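Local coordinates for protein ubiquitin conjugating enzyme (Agrocybe aegerita, PDB 3WE5) that probably accepts activated ubiquitin from an E1 enzyme as a thioester and passes it on, as E2 ubiquitin-conjugating enzymes do, at residues K31-I36 / S54-T59. Sequence-based numbering, arbitrary orientation.
Sequences KELREI and SKWLFT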
loop_
_atom_site.group_PDB
_atom_site.type_symbol
_atom_site.label_atom_id
_atom_site.label_comp_id
_atom_site.label_asym_id
_atom_site.label_seq_id
_atom_site.Cartn_x
_atom_site.Cartn_y
_atom_site.Cartn_z
ATOM N N LYS A 31 32.465 -2.743 -14.272
ATOM C CA LYS A 31 33.127 -3.103 -13.021
ATOM C C LYS A 31 32.165 -3.874 -12.127
ATOM O O LYS A 31 32.572 -4.846 -11.488
ATOM C CB LYS A 31 33.714 -1.873 -12.294
ATOM C CG LYS A 31 34.404 -2.296 -10.990
ATOM C CD LYS A 31 35.577 -1.438 -10.605
ATOM C CE LYS A 31 36.326 -2.097 -9.437
ATOM N NZ LYS A 31 35.403 -2.382 -8.308
ATOM N N GLU A 32 30.899 -3.470 -12.082
ATOM C CA GLU A 32 29.930 -4.212 -11.272
ATOM C C GLU A 32 29.783 -5.618 -11.811
ATOM O O GLU A 32 29.645 -6.570 -11.035
ATOM C CB GLU A 32 28.577 -3.511 -11.237
ATOM C CG GLU A 32 28.594 -2.129 -10.552
ATOM C CD GLU A 32 27.220 -1.654 -10.113
ATOM O OE1 GLU A 32 26.305 -2.458 -9.741
ATOM O OE2 GLU A 32 26.972 -0.426 -10.165
ATOM N N LEU A 33 29.792 -5.759 -13.134
ATOM C CA LEU A 33 29.662 -7.085 -13.735
ATOM C C LEU A 33 30.874 -7.939 -13.431
ATOM O O LEU A 33 30.735 -9.146 -13.186
ATOM C CB LEU A 33 29.480 -6.988 -15.260
ATOM C CG LEU A 33 29.226 -8.305 -15.987
ATOM C CD1 LEU A 33 27.927 -8.889 -15.493
ATOM C CD2 LEU A 33 29.134 -8.039 -17.509
ATOM N N ARG A 34 32.071 -7.344 -13.489
ATOM C CA ARG A 34 33.310 -8.030 -13.143
ATOM C C ARG A 34 33.223 -8.548 -11.712
ATOM O O ARG A 34 33.593 -9.701 -11.439
ATOM C CB ARG A 34 34.482 -7.050 -13.271
ATOM C CG ARG A 34 35.873 -7.583 -12.968
ATOM C CD ARG A 34 36.922 -6.455 -13.222
ATOM N NE ARG A 34 36.978 -6.118 -14.651
ATOM C CZ ARG A 34 36.636 -4.943 -15.204
ATOM N NH1 ARG A 34 36.206 -3.901 -14.484
ATOM N NH2 ARG A 34 36.734 -4.806 -16.516
ATOM N N GLU A 35 32.719 -7.710 -10.813
ATOM C CA GLU A 35 32.605 -8.127 -9.406
ATOM C C GLU A 35 31.579 -9.234 -9.197
ATOM O O GLU A 35 31.821 -10.138 -8.398
ATOM C CB GLU A 35 32.367 -6.932 -8.488
ATOM C CG GLU A 35 33.498 -5.885 -8.543
ATOM C CD GLU A 35 34.885 -6.444 -8.240
ATOM O OE1 GLU A 35 35.007 -7.324 -7.359
ATOM O OE2 GLU A 35 35.863 -5.993 -8.882
ATOM N N ILE A 36 30.453 -9.190 -9.913
ATOM C CA ILE A 36 29.455 -10.269 -9.837
ATOM C C ILE A 36 30.097 -11.575 -10.299
ATOM O O ILE A 36 29.905 -12.630 -9.667
ATOM C CB ILE A 36 28.216 -9.929 -10.673
ATOM C CG1 ILE A 36 27.393 -8.854 -9.955
ATOM C CG2 ILE A 36 27.320 -11.186 -10.925
ATOM C CD1 ILE A 36 26.328 -8.187 -10.843
ATOM N N SER A 54 22.744 -1.849 -20.811
ATOM C CA SER A 54 21.485 -1.134 -20.782
ATOM C C SER A 54 20.405 -1.866 -19.998
ATOM O O SER A 54 19.527 -1.243 -19.409
ATOM C CB SER A 54 20.981 -0.895 -22.200
ATOM O OG SER A 54 21.909 -0.084 -22.894
ATOM N N LYS A 55 20.434 -3.197 -20.042
ATOM C CA LYS A 55 19.399 -3.985 -19.365
ATOM C C LYS A 55 19.988 -5.296 -18.854
ATOM O O LYS A 55 20.556 -6.064 -19.630
ATOM C CB LYS A 55 18.211 -4.283 -20.310
ATOM C CG LYS A 55 17.018 -4.936 -19.611
ATOM C CD LYS A 55 15.789 -5.021 -20.538
ATOM C CE LYS A 55 16.042 -5.939 -21.717
ATOM N NZ LYS A 55 16.356 -7.338 -21.277
ATOM N N TRP A 56 19.805 -5.557 -17.552
ATOM C CA TRP A 56 20.223 -6.826 -16.950
ATOM C C TRP A 56 19.028 -7.519 -16.299
ATOM O O TRP A 56 18.063 -6.880 -15.862
ATOM C CB TRP A 56 21.282 -6.588 -15.851
ATOM C CG TRP A 56 22.623 -6.064 -16.300
ATOM C CD1 TRP A 56 23.041 -5.795 -17.582
ATOM C CD2 TRP A 56 23.725 -5.766 -15.441
ATOM N NE1 TRP A 56 24.348 -5.335 -17.565
ATOM C CE2 TRP A 56 24.789 -5.311 -16.260
ATOM C CE3 TRP A 56 23.917 -5.843 -14.049
ATOM C CZ2 TRP A 56 26.032 -4.909 -15.730
ATOM C CZ3 TRP A 56 25.151 -5.437 -13.520
ATOM C CH2 TRP A 56 26.205 -4.991 -14.367
ATOM N N LEU A 57 19.094 -8.849 -16.230
ATOM C CA LEU A 57 18.064 -9.637 -15.557
ATOM C C LEU A 57 18.685 -10.541 -14.484
ATOM O O LEU A 57 19.716 -11.179 -14.712
ATOM C CB LEU A 57 17.375 -10.553 -16.573
ATOM C CG LEU A 57 16.590 -9.867 -17.687
ATOM C CD1 LEU A 57 16.123 -10.942 -18.707
ATOM C CD2 LEU A 57 15.413 -9.101 -17.142
ATOM N N PHE A 58 18.027 -10.584 -13.326
ATOM C CA PHE A 58 18.365 -11.495 -12.226
ATOM C C PHE A 58 17.145 -12.355 -11.864
ATOM O O PHE A 58 16.010 -11.981 -12.129
ATOM C CB PHE A 58 18.735 -10.687 -10.970
ATOM C CG PHE A 58 20.007 -9.931 -11.079
ATOM C CD1 PHE A 58 20.042 -8.703 -11.732
ATOM C CD2 PHE A 58 21.183 -10.429 -10.530
ATOM C CE1 PHE A 58 21.230 -7.995 -11.828
ATOM C CE2 PHE A 58 22.373 -9.732 -10.615
ATOM C CZ PHE A 58 22.397 -8.500 -11.292
ATOM N N THR A 59 17.383 -13.508 -11.245
ATOM C CA THR A 59 16.304 -14.153 -10.493
ATOM C C THR A 59 16.526 -13.890 -9.011
ATOM O O THR A 59 17.661 -13.833 -8.557
ATOM C CB THR A 59 16.182 -15.645 -10.763
ATOM O OG1 THR A 59 17.396 -16.300 -10.419
ATOM C CG2 THR A 59 15.866 -15.892 -12.222
#
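Trp56 spans most of the gap between strand and helix, its six-membered ring reaching Leu33 N and CB, with Glu32 CB beside them. Trp56 CH2 lies 3.9 Å from both Leu33 N and Leu33 CB, and 4.2 Å from Glu32 CB, which comes up at the ring edge. A long, flat indole suits the place because the axes of helix segment 31-36 and strand segment 55-59 come no closer than 12.6 Å, too far for small side chains to meet. CG anti to the carbonyl carbon (chi1 -67°) carries the ring toward the helix.

Ile36, one turn after Glu32, supplies the second apolar patch. Ile36 CD1 lies 4.0 Å from both Trp56 CZ3 and Phe58 CZ, meeting Phe58 at the edge, in the ring plane. The slender methyl end fits where two aromatic side chains, two residues apart on the same strand face, both present carbon.

No hydrogen bond joins the segments, and the polar ends of Trp56 and Glu32 find partners elsewhere. Trp56 NE1 donates to Asp52 O, before the strand. Glu32 directs its carboxylate away from the indole: OE2 forms a salt bridge with Arg28 NE and a hydrogen bond with Tyr83 OH, and OE1 accepts from Val127 N.

Helix 24-39 thus packs against the antiparallel sheet of the E2 fold, its segment 31-36 running at 24° to strand segment 55-59. Leu47 of edge strand 45-49 touches Leu33 and Phe58, Trp56 meets Phe79 edge-to-face, the Phe58 ring meets that of Phe77, and helix 127-140 meets Ile36 through Ile128 and Phe58 through Val127, Ile128 and Cys131.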